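Local structure of phosphoethanolamine N-methyltransferase 1 (Haemonchus contortus, 4KRG) at residues Ala66-Phe71 with Ile92-Glu97; Ala79-Ser84 with Asn104-Ile109; Lys59-Ile64 with Val122-Thr127; Ala43-Asp48 with Cys217-Tyr222. The protein probably catalyses the S-adenosylmethionine-dependent N-methylation of phosphoethanolamine, an early step of phosphocholine biosynthesis in this nematode. One frame throughout, in Å; residues are numbered along the deposited sequence. Where two conformers were deposited one is given.

Contact 1 of 4, residues Ala66-Phe71 with Ile92-Glu97; sequences AGIGRF and IEKNQE. With SAH (S-adenosyl-L-homocysteine), chain D.
N95 reaches from helix 89-98 into the bend of the chain at A66-G69, and with I68 it accounts for most of the buried surface. Its ND2 donates a weak hydrogen bond to G67 O (3.0 Å, with a bent N-H...O angle of 126°) and lies 3.3 Å from G69 CA, with CG just behind it. Having CG anti to the backbone N (chi1 -159°) swings the amide over the turn. N95 CA also points its hydrogen at I68 O, 3.3 Å away. I68 lies side by side with K94, the branch CG2 resting on K94 CG at 3.7 Å, before the lysine chain bends away.

The turn is type II', closed by G69 N to A66 O, and it belongs to the glycine-rich AGIG loop of the Rossmann-like methyltransferase fold. G67 CA comes within 3.4 Å of the ribose oxygen O3' of S-adenosylhomocysteine, and R70 grips the ligand carboxylate, NE at OXT (2.6 Å) and NH2 at O. Ribose hydroxyl and N95 amide thus sit against G67 and G69, with no side chain in the way; one weak hydrogen bond, a CA-H...O contact and aliphatic packing join helix 89-98 to this turn.

Contact 2 of 4, residues Ala79-Ser84 with Asn104-Ile109; sequences ARWVLS and NISYQI
Strand 81-86, helix 89-98 and strand 105-109 make a beta-alpha-beta unit, its two strands running parallel at the outer part of the methyltransferase sheet, the axes of the short segments coming within 4.7 Å. V82 pairs with I105, L83 with S106 and S84 with Y107. The backbone bonds run V82 N to N104 O, S106 N to V82 O (2.9 Å), S84 N to S106 O (2.8 Å) and Q108 N to S84 O.

The indole of W81 lies over the S106 side of the sheet and donates NE1 to S106 OG at 3.0 Å, the hydroxyl sitting at the ring edge, 8° out of plane. Putting CG anti to the backbone N (chi1 170°) carries the ring across to its neighbour. L83 shares this face, CD1 4.0 Å from S106 CB. Such a parallel pair, with its helix crossing over between the strands, is the repeating unit of the Rossmann-like fold.

On the other face S84 CB meets I105 CG2 at 4.2 Å, and S84 OG bonds to T72 of helix 70-78. N104, just before strand 105-109, bonds through ND2 chiefly to A76 O, with a longer bond to R80 O (3.3 Å) from above the carbonyl plane.

Contact 3 of 4, residues Lys59-Ile64 with Val122-Thr127; sequences KDVVDI and VDLVFT
D123 turns its CG anti to its own carbonyl carbon (chi1 -62°), which carries OD2 to D60 N at 3.1 Å. With CG anti to the backbone N in both, D63 and F126, paired on one face of the sheet, run side by side; D63 OD1 meets the ring edge at CD2, 3.4 Å away, with carboxylate and ring planes 86° apart.

At the irregular start D60 O accepts from both D123 N (2.8 Å) and L124 N (3.3 Å), each in the carbonyl plane, where the chain turns a corner at D123. Beyond it the parallel register settles: V62 N to L124 O, F126 N to V62 O and I64 N to F126 O. V61 CG1 touches L124 CD2 at 3.7 Å on the face shared with D63 and F126, while V62 CG1 packs on V125 CG2 (3.8 Å) on the other face.

These are neighbouring central strands of the Rossmann-like sheet, and I64 ends close to the bound S-adenosylhomocysteine. D63 bonds to T72, D60 pairs with R80, and D123 with R151. D60 OD2 and D123 OD2 lie 4.6 Å apart, and the arginines probably offset their mutual repulsion. Charge thus marks the strand starts, apolar packing the middle, and beyond it a carboxylate oxygen lies in a phenyl plane, beside ring hydrogens that are probably mildly favourable neighbours.

Contact 4 of 4, residues Ala43-Asp48 with Cys217-Tyr222; sequences ASDRAD and CSVPTY
Hydrogen bonds from T221 to D48 carry the polar part of this contact, both ending on the single oxygen OD2. T221 N donates at 2.9 Å, nearly in line with the C-O bond, and T221 OG1 at 2.6 Å, from 40° out of the carboxylate plane and from the opposite face. With its OG1 anti to the carbonyl carbon (chi1 -60°), the threonine holds the hydroxyl beside its own backbone N, and the two donors straddle the oxygen like a clamp. T221 N lies in the first turn of helix 220-226, two residues after the N-cap V219, so the carboxylate from helix 38-50 takes up an amide at that helix start; the helix dipole would probably favour its negative charge. S44 OG, tentatively and in one of its two conformers, stands near T221 OG1 and bonds to L41 O within its own helix.

Carbon-to-oxygen van der Waals contacts come next. P220 faces D48 from the opposite direction, its CD 3.5 Å from D48 OD2. V219 CG1 approaches D45 OD1 at 3.5 Å.

An aromatic edge supplies the third kind: D45 OD1 lies in the plane of the Y222 ring, 3.5 Å from CE2, with carboxylate and ring planes 87° apart. The same oxygen is salt-bridged to R159 of strand 154-161.

Helix 38-50 thus packs against the junction where strand 208-218 gives way to helix 220-226. Strand 231-240 backs V219 and Y222 through Q231, while D45 and R46 also touch F71 of helix 70-78.

From the N terminus, helix 38-50 comes first and waits until residues 217-222 to close contact 4, the longest loop of the set, which encloses the other three. Strand 60-64 follows and is rejoined by 122-127 in contact 3, itself enclosing contacts 1 and 2. Those two cross: 66-71, 79-84, 92-97 and 104-109 alternate along the chain, tying loop and helix, strand and strand, in turn. Contact 2 adjoins contact 3 in the sheet, where R80 N probably bonds to K59 O, and F71 of contact 1 meets F126 of contact 3. A long, weak ion pair from R70 to D45 links contacts 1 and 4, bringing helix 38-50 against the cofactor side of the methyltransferase fold.

Contact 1 of 4, residues Ala66-Phe71 with Ile92-Glu97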
# COMPACT_ATOMS: atom_id res chain seq x y z
N ALA A 66 3.45 13.08 16.41
CA ALA A 66 2.05 13.52 16.43
C ALA A 66 1.87 15.00 16.09
O ALA A 66 0.76 15.42 15.77
CB ALA A 66 1.45 13.25 17.79
N GLY A 67 2.94 15.78 16.19
CA GLY A 67 2.87 17.21 15.96
C GLY A 67 1.79 17.87 16.82
O GLY A 67 1.66 17.55 18.00
N ILE A 68 1.00 18.75 16.21
CA ILE A 68 -0.05 19.46 16.93
C ILE A 68 -1.21 18.55 17.32
O ILE A 68 -2.18 18.99 17.94
CB ILE A 68 -0.59 20.65 16.12
CG1 ILE A 68 -1.27 20.17 14.83
CG2 ILE A 68 0.54 21.65 15.82
CD1 ILE A 68 -1.94 21.29 14.04
N GLY A 69 -1.11 17.28 16.93
CA GLY A 69 -1.95 16.23 17.46
C GLY A 69 -3.29 16.01 16.81
O GLY A 69 -4.22 15.55 17.48
N ARG A 70 -3.43 16.33 15.53
CA ARG A 70 -4.73 16.18 14.89
C ARG A 70 -5.27 14.74 14.91
O ARG A 70 -6.48 14.54 14.92
CB ARG A 70 -4.74 16.78 13.48
CG ARG A 70 -3.73 16.21 12.55
CD ARG A 70 -3.62 17.00 11.25
NE ARG A 70 -2.84 16.22 10.29
CZ ARG A 70 -3.36 15.46 9.33
NH1 ARG A 70 -4.66 15.37 9.14
NH2 ARG A 70 -2.54 14.79 8.55
N PHE A 71 -4.39 13.76 14.93
CA PHE A 71 -4.82 12.38 15.11
C PHE A 71 -5.01 12.04 16.58
O PHE A 71 -5.97 11.36 16.95
CB PHE A 71 -3.82 11.41 14.47
CG PHE A 71 -3.80 11.46 12.98
CD1 PHE A 71 -4.85 10.93 12.24
CD2 PHE A 71 -2.74 12.02 12.30
CE1 PHE A 71 -4.84 10.96 10.85
CE2 PHE A 71 -2.72 12.06 10.91
CZ PHE A 71 -3.78 11.53 10.19
N ILE A 92 4.07 20.17 20.34
CA ILE A 92 3.54 19.49 21.51
C ILE A 92 2.74 20.47 22.37
O ILE A 92 1.69 20.13 22.92
CB ILE A 92 4.66 18.83 22.34
CG1 ILE A 92 5.08 17.50 21.72
CG2 ILE A 92 4.22 18.62 23.78
CD1 ILE A 92 3.96 16.45 21.68
N GLU A 93 3.24 21.70 22.49
CA GLU A 93 2.53 22.73 23.23
C GLU A 93 1.17 23.04 22.61
O GLU A 93 0.18 23.15 23.32
CB GLU A 93 3.40 23.99 23.37
CG GLU A 93 4.58 23.79 24.28
CD GLU A 93 5.57 24.93 24.20
OE1 GLU A 93 5.43 25.78 23.30
OE2 GLU A 93 6.49 24.97 25.05
N LYS A 94 1.13 23.18 21.29
CA LYS A 94 -0.14 23.38 20.59
C LYS A 94 -1.06 22.15 20.76
O LYS A 94 -2.27 22.30 20.92
CB LYS A 94 0.10 23.71 19.11
CG LYS A 94 -1.15 23.85 18.26
CD LYS A 94 -2.19 24.76 18.90
CE LYS A 94 -2.48 25.97 18.03
NZ LYS A 94 -3.79 26.59 18.37
N ASN A 95 -0.47 20.96 20.74
CA ASN A 95 -1.18 19.70 20.99
C ASN A 95 -1.89 19.73 22.35
O ASN A 95 -3.08 19.43 22.46
CB ASN A 95 -0.15 18.56 20.95
CG ASN A 95 -0.76 17.19 20.70
OD1 ASN A 95 -1.92 16.94 21.01
ND2 ASN A 95 0.05 16.30 20.14
N GLN A 96 -1.15 20.11 23.39
CA GLN A 96 -1.69 20.21 24.75
C GLN A 96 -2.78 21.26 24.91
O GLN A 96 -3.62 21.16 25.80
CB GLN A 96 -0.57 20.51 25.75
CG GLN A 96 0.48 19.43 25.88
CD GLN A 96 1.64 19.86 26.75
OE1 GLN A 96 2.61 20.44 26.25
NE2 GLN A 96 1.54 19.60 28.05
N GLU A 97 -2.75 22.29 24.08
CA GLU A 97 -3.74 23.35 24.15
C GLU A 97 -5.05 22.89 23.52
O GLU A 97 -6.12 23.00 24.13
CB GLU A 97 -3.23 24.61 23.45
CG GLU A 97 -4.21 25.77 23.46
CD GLU A 97 -3.60 27.04 22.87
OE1 GLU A 97 -2.36 27.13 22.79
OE2 GLU A 97 -4.38 27.94 22.49
N SAH D . 1.90 13.04 12.01
CA SAH D . 1.33 14.39 12.07
CB SAH D . 2.43 15.42 11.64
CG SAH D . 3.05 15.13 10.28
SD SAH D . 4.50 16.15 9.85
C SAH D . 0.13 14.50 11.21
O SAH D . 0.07 13.87 10.17
OXT SAH D . -0.62 15.44 11.38
C5' SAH D . 5.88 15.41 10.75
C4' SAH D . 5.87 15.43 12.18
O4' SAH D . 6.80 14.42 12.68
C3' SAH D . 6.34 16.72 12.71
O3' SAH D . 5.59 17.05 13.86
C2' SAH D . 7.73 16.48 13.09
O2' SAH D . 8.13 17.34 14.12
C1' SAH D . 7.70 15.07 13.53
N9 SAH D . 9.04 14.39 13.49
C8 SAH D . 9.82 14.20 12.42
N7 SAH D . 10.84 13.43 12.80
C5 SAH D . 10.71 13.13 14.10
C6 SAH D . 11.48 12.37 15.00
N6 SAH D . 12.64 11.75 14.62
N1 SAH D . 11.03 12.27 16.27
C2 SAH D . 9.91 12.86 16.67
N3 SAH D . 9.16 13.59 15.83
C4 SAH D . 9.54 13.73 14.54

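Contact 2 of 4, residues Ala79-Ser84 with Asn104-Ile109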
# COMPACT_ATOMS: atom_id res chain seq x y z
N ALA A 79 -9.51 5.15 22.47
CA ALA A 79 -8.41 4.44 23.11
C ALA A 79 -8.45 4.65 24.62
O ALA A 79 -8.91 5.70 25.09
CB ALA A 79 -7.08 4.92 22.57
N ARG A 80 -7.99 3.68 25.38
CA ARG A 80 -7.91 3.86 26.83
C ARG A 80 -6.96 5.00 27.14
O ARG A 80 -7.27 5.87 27.96
CB ARG A 80 -7.44 2.59 27.53
CG ARG A 80 -7.37 2.77 29.04
CD ARG A 80 -6.99 1.50 29.76
NE ARG A 80 -5.58 1.16 29.58
CZ ARG A 80 -4.92 0.31 30.36
NH1 ARG A 80 -5.54 -0.28 31.38
NH2 ARG A 80 -3.65 0.04 30.12
N TRP A 81 -5.83 5.02 26.46
CA TRP A 81 -4.77 5.97 26.74
C TRP A 81 -3.92 6.17 25.50
O TRP A 81 -3.71 5.23 24.73
CB TRP A 81 -3.92 5.44 27.88
CG TRP A 81 -2.65 6.19 28.16
CD1 TRP A 81 -2.52 7.35 28.87
CD2 TRP A 81 -1.33 5.80 27.78
NE1 TRP A 81 -1.19 7.71 28.94
CE2 TRP A 81 -0.44 6.77 28.28
CE3 TRP A 81 -0.81 4.71 27.06
CZ2 TRP A 81 0.94 6.69 28.08
CZ3 TRP A 81 0.55 4.64 26.87
CH2 TRP A 81 1.42 5.62 27.37
N VAL A 82 -3.45 7.39 25.30
CA VAL A 82 -2.59 7.70 24.16
C VAL A 82 -1.35 8.44 24.66
O VAL A 82 -1.47 9.39 25.43
CB VAL A 82 -3.32 8.58 23.13
CG1 VAL A 82 -2.43 8.82 21.90
CG2 VAL A 82 -4.64 7.95 22.73
N LEU A 83 -0.18 7.99 24.23
CA LEU A 83 1.05 8.74 24.42
C LEU A 83 1.37 9.47 23.13
O LEU A 83 1.56 8.85 22.08
CB LEU A 83 2.21 7.83 24.79
CG LEU A 83 3.58 8.49 24.68
CD1 LEU A 83 3.72 9.59 25.72
CD2 LEU A 83 4.69 7.47 24.84
N SER A 84 1.46 10.79 23.21
CA SER A 84 1.65 11.61 22.02
C SER A 84 3.02 12.27 22.08
O SER A 84 3.33 12.98 23.04
CB SER A 84 0.55 12.66 21.96
OG SER A 84 0.27 13.03 20.64
N ASN A 104 -6.93 11.65 29.01
CA ASN A 104 -6.26 10.36 28.81
C ASN A 104 -5.09 10.43 27.83
O ASN A 104 -4.74 9.44 27.19
CB ASN A 104 -7.24 9.28 28.36
CG ASN A 104 -7.87 9.58 27.00
OD1 ASN A 104 -8.04 10.74 26.61
ND2 ASN A 104 -8.24 8.52 26.27
N ILE A 105 -4.49 11.61 27.72
CA ILE A 105 -3.34 11.80 26.83
C ILE A 105 -2.10 12.18 27.62
O ILE A 105 -2.11 13.14 28.39
CB ILE A 105 -3.60 12.90 25.79
CG1 ILE A 105 -4.87 12.59 24.98
CG2 ILE A 105 -2.40 13.03 24.86
CD1 ILE A 105 -5.32 13.75 24.13
N SER A 106 -1.02 11.42 27.44
CA SER A 106 0.28 11.79 27.95
C SER A 106 1.07 12.45 26.82
O SER A 106 0.90 12.08 25.65
CB SER A 106 1.03 10.57 28.47
OG SER A 106 0.50 10.10 29.70
N TYR A 107 1.92 13.41 27.17
CA TYR A 107 2.72 14.14 26.19
C TYR A 107 4.22 13.97 26.41
O TYR A 107 4.69 13.96 27.54
CB TYR A 107 2.39 15.63 26.22
CG TYR A 107 0.95 15.91 25.92
CD1 TYR A 107 0.50 15.98 24.61
CD2 TYR A 107 0.03 16.11 26.94
CE1 TYR A 107 -0.83 16.24 24.32
CE2 TYR A 107 -1.30 16.37 26.66
CZ TYR A 107 -1.72 16.43 25.35
OH TYR A 107 -3.03 16.69 25.06
N GLN A 108 4.97 13.87 25.32
CA GLN A 108 6.41 13.81 25.46
C GLN A 108 7.08 14.58 24.35
O GLN A 108 6.63 14.56 23.21
CB GLN A 108 6.89 12.36 25.46
CG GLN A 108 8.39 12.22 25.59
CD GLN A 108 8.82 10.82 25.93
OE1 GLN A 108 8.43 10.26 26.96
NE2 GLN A 108 9.63 10.24 25.07
N ILE A 109 8.15 15.30 24.69
CA ILE A 109 8.97 15.96 23.69
C ILE A 109 10.26 15.16 23.58
O ILE A 109 10.97 14.97 24.56
CB ILE A 109 9.31 17.40 24.09
CG1 ILE A 109 8.03 18.21 24.33
CG2 ILE A 109 10.14 18.07 23.01
CD1 ILE A 109 8.27 19.55 25.01

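Contact 3 of 4, residues Lys59-Ile64 with Val122-Thr127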
# COMPACT_ATOMS: atom_id res chain seq x y z
N LYS A 59 -7.70 0.04 24.55
CA LYS A 59 -6.35 -0.15 24.06
C LYS A 59 -5.44 1.04 24.34
O LYS A 59 -5.91 2.17 24.44
CB LYS A 59 -6.38 -0.52 22.57
CG LYS A 59 -7.01 -1.89 22.33
CD LYS A 59 -7.25 -2.21 20.86
CE LYS A 59 -7.97 -3.55 20.72
NZ LYS A 59 -9.18 -3.46 19.85
N ASP A 60 -4.15 0.76 24.48
CA ASP A 60 -3.12 1.78 24.65
C ASP A 60 -2.44 2.07 23.31
O ASP A 60 -2.00 1.16 22.62
CB ASP A 60 -2.08 1.33 25.69
CG ASP A 60 -2.70 1.03 27.05
OD1 ASP A 60 -3.74 1.63 27.38
OD2 ASP A 60 -2.15 0.18 27.79
N VAL A 61 -2.35 3.35 22.97
CA VAL A 61 -1.82 3.78 21.68
C VAL A 61 -0.65 4.73 21.86
O VAL A 61 -0.65 5.56 22.77
CB VAL A 61 -2.91 4.52 20.86
CG1 VAL A 61 -2.40 4.91 19.49
CG2 VAL A 61 -4.16 3.67 20.73
N VAL A 62 0.37 4.61 21.02
CA VAL A 62 1.42 5.62 21.00
C VAL A 62 1.44 6.28 19.63
O VAL A 62 1.57 5.61 18.61
CB VAL A 62 2.82 5.05 21.38
CG1 VAL A 62 3.22 3.90 20.48
CG2 VAL A 62 3.87 6.15 21.35
N ASP A 63 1.25 7.60 19.62
CA ASP A 63 1.22 8.38 18.38
C ASP A 63 2.54 9.13 18.29
O ASP A 63 2.75 10.12 18.98
CB ASP A 63 0.03 9.35 18.39
CG ASP A 63 -0.02 10.25 17.16
OD1 ASP A 63 0.78 10.07 16.20
OD2 ASP A 63 -0.88 11.15 17.14
N ILE A 64 3.44 8.64 17.43
CA ILE A 64 4.81 9.14 17.36
C ILE A 64 4.99 10.10 16.19
O ILE A 64 4.72 9.75 15.04
CB ILE A 64 5.80 7.98 17.24
CG1 ILE A 64 5.58 6.99 18.38
CG2 ILE A 64 7.23 8.49 17.25
CD1 ILE A 64 6.46 5.77 18.30
N VAL A 122 2.17 -1.41 24.40
CA VAL A 122 1.09 -0.78 23.62
C VAL A 122 0.39 -1.77 22.70
O VAL A 122 0.89 -2.87 22.43
CB VAL A 122 1.57 0.43 22.78
CG1 VAL A 122 2.03 1.57 23.67
CG2 VAL A 122 2.66 0.03 21.81
N ASP A 123 -0.79 -1.38 22.22
CA ASP A 123 -1.56 -2.20 21.30
C ASP A 123 -1.51 -1.65 19.89
O ASP A 123 -1.65 -2.39 18.92
CB ASP A 123 -3.02 -2.26 21.76
CG ASP A 123 -3.16 -2.90 23.12
OD1 ASP A 123 -2.87 -4.11 23.22
OD2 ASP A 123 -3.55 -2.21 24.08
N LEU A 124 -1.31 -0.34 19.78
CA LEU A 124 -1.19 0.32 18.49
C LEU A 124 -0.02 1.29 18.49
O LEU A 124 0.08 2.14 19.38
CB LEU A 124 -2.48 1.07 18.14
CG LEU A 124 -2.46 1.91 16.85
CD1 LEU A 124 -2.31 1.04 15.62
CD2 LEU A 124 -3.72 2.76 16.74
N VAL A 125 0.87 1.15 17.52
CA VAL A 125 1.88 2.16 17.26
C VAL A 125 1.39 2.93 16.05
O VAL A 125 1.30 2.39 14.95
CB VAL A 125 3.27 1.52 16.99
CG1 VAL A 125 4.27 2.57 16.50
CG2 VAL A 125 3.80 0.86 18.25
N PHE A 126 1.03 4.19 16.26
CA PHE A 126 0.46 4.99 15.19
C PHE A 126 1.44 6.03 14.70
O PHE A 126 1.96 6.82 15.49
CB PHE A 126 -0.82 5.69 15.64
CG PHE A 126 -1.45 6.53 14.57
CD1 PHE A 126 -2.36 5.98 13.67
CD2 PHE A 126 -1.13 7.88 14.45
CE1 PHE A 126 -2.93 6.75 12.68
CE2 PHE A 126 -1.70 8.66 13.44
CZ PHE A 126 -2.60 8.09 12.56
N THR A 127 1.68 6.04 13.40
CA THR A 127 2.47 7.09 12.79
C THR A 127 1.80 7.52 11.49
O THR A 127 1.00 6.79 10.91
CB THR A 127 3.91 6.64 12.49
OG1 THR A 127 3.89 5.63 11.49
CG2 THR A 127 4.59 6.12 13.75

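Contact 4 of 4, residues Ala43-Asp48 with Cys217-Tyr222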
# COMPACT_ATOMS: atom_id res chain seq x y z
N ALA A 43 -9.43 17.36 7.19
CA ALA A 43 -10.42 16.50 7.82
C ALA A 43 -10.66 15.21 7.02
O ALA A 43 -10.83 14.13 7.59
CB ALA A 43 -11.72 17.25 8.05
N SER A 44 -10.69 15.35 5.70
CA SER A 44 -10.93 14.19 4.86
C SER A 44 -9.74 13.23 4.91
O SER A 44 -9.93 12.02 4.96
CB SER A 44 -11.25 14.59 3.42
OG SER A 44 -10.19 15.31 2.85
N ASP A 45 -8.52 13.76 4.93
CA ASP A 45 -7.33 12.92 5.06
C ASP A 45 -7.34 12.18 6.40
O ASP A 45 -7.13 10.97 6.46
CB ASP A 45 -6.06 13.77 4.92
CG ASP A 45 -4.80 12.99 5.28
OD1 ASP A 45 -4.19 12.39 4.37
OD2 ASP A 45 -4.42 12.99 6.47
N ARG A 46 -7.60 12.91 7.48
CA ARG A 46 -7.59 12.32 8.81
C ARG A 46 -8.61 11.19 8.91
O ARG A 46 -8.31 10.13 9.46
CB ARG A 46 -7.84 13.40 9.87
CG ARG A 46 -8.13 12.85 11.24
CD ARG A 46 -8.14 13.94 12.29
NE ARG A 46 -8.64 15.22 11.80
CZ ARG A 46 -9.91 15.60 11.85
NH1 ARG A 46 -10.83 14.79 12.36
NH2 ARG A 46 -10.26 16.79 11.39
N ALA A 47 -9.79 11.41 8.34
CA ALA A 47 -10.85 10.40 8.32
C ALA A 47 -10.46 9.17 7.49
O ALA A 47 -10.75 8.05 7.89
CB ALA A 47 -12.16 11.00 7.82
N ASP A 48 -9.81 9.39 6.35
CA ASP A 48 -9.28 8.28 5.54
C ASP A 48 -8.36 7.39 6.36
O ASP A 48 -8.43 6.17 6.28
CB ASP A 48 -8.48 8.82 4.35
CG ASP A 48 -9.36 9.41 3.26
OD1 ASP A 48 -10.58 9.16 3.24
OD2 ASP A 48 -8.80 10.14 2.42
N CYS A 217 -2.48 0.76 0.57
CA CYS A 217 -3.53 1.54 -0.08
C CYS A 217 -3.06 2.96 -0.27
O CYS A 217 -2.22 3.44 0.48
CB CYS A 217 -4.79 1.56 0.78
SG CYS A 217 -5.63 -0.03 0.96
N SER A 218 -3.61 3.63 -1.27
CA SER A 218 -3.35 5.05 -1.51
C SER A 218 -4.39 5.85 -0.74
O SER A 218 -5.57 5.50 -0.74
CB SER A 218 -3.50 5.37 -3.00
OG SER A 218 -2.61 4.62 -3.80
N VAL A 219 -3.97 6.92 -0.10
CA VAL A 219 -4.89 7.75 0.67
C VAL A 219 -5.86 8.43 -0.28
O VAL A 219 -5.44 9.19 -1.16
CB VAL A 219 -4.11 8.80 1.47
CG1 VAL A 219 -5.06 9.71 2.23
CG2 VAL A 219 -3.12 8.13 2.41
N PRO A 220 -7.17 8.14 -0.14
CA PRO A 220 -8.20 8.62 -1.08
C PRO A 220 -8.20 10.12 -1.33
O PRO A 220 -8.29 10.54 -2.49
CB PRO A 220 -9.51 8.18 -0.40
CG PRO A 220 -9.13 6.96 0.34
CD PRO A 220 -7.74 7.21 0.86
N THR A 221 -8.09 10.92 -0.28
CA THR A 221 -8.05 12.38 -0.40
C THR A 221 -6.93 12.89 -1.31
O THR A 221 -7.11 13.88 -2.03
CB THR A 221 -7.90 13.02 0.99
OG1 THR A 221 -9.02 12.64 1.80
CG2 THR A 221 -7.83 14.53 0.89
N TYR A 222 -5.78 12.23 -1.28
CA TYR A 222 -4.66 12.66 -2.11
C TYR A 222 -4.81 12.26 -3.57
O TYR A 222 -4.22 12.89 -4.45
CB TYR A 222 -3.33 12.22 -1.51
CG TYR A 222 -2.84 13.24 -0.52
CD1 TYR A 222 -2.01 14.28 -0.91
CD2 TYR A 222 -3.26 13.21 0.80
CE1 TYR A 222 -1.59 15.24 -0.03
CE2 TYR A 222 -2.84 14.17 1.71
CZ TYR A 222 -2.00 15.18 1.29
OH TYR A 222 -1.57 16.14 2.17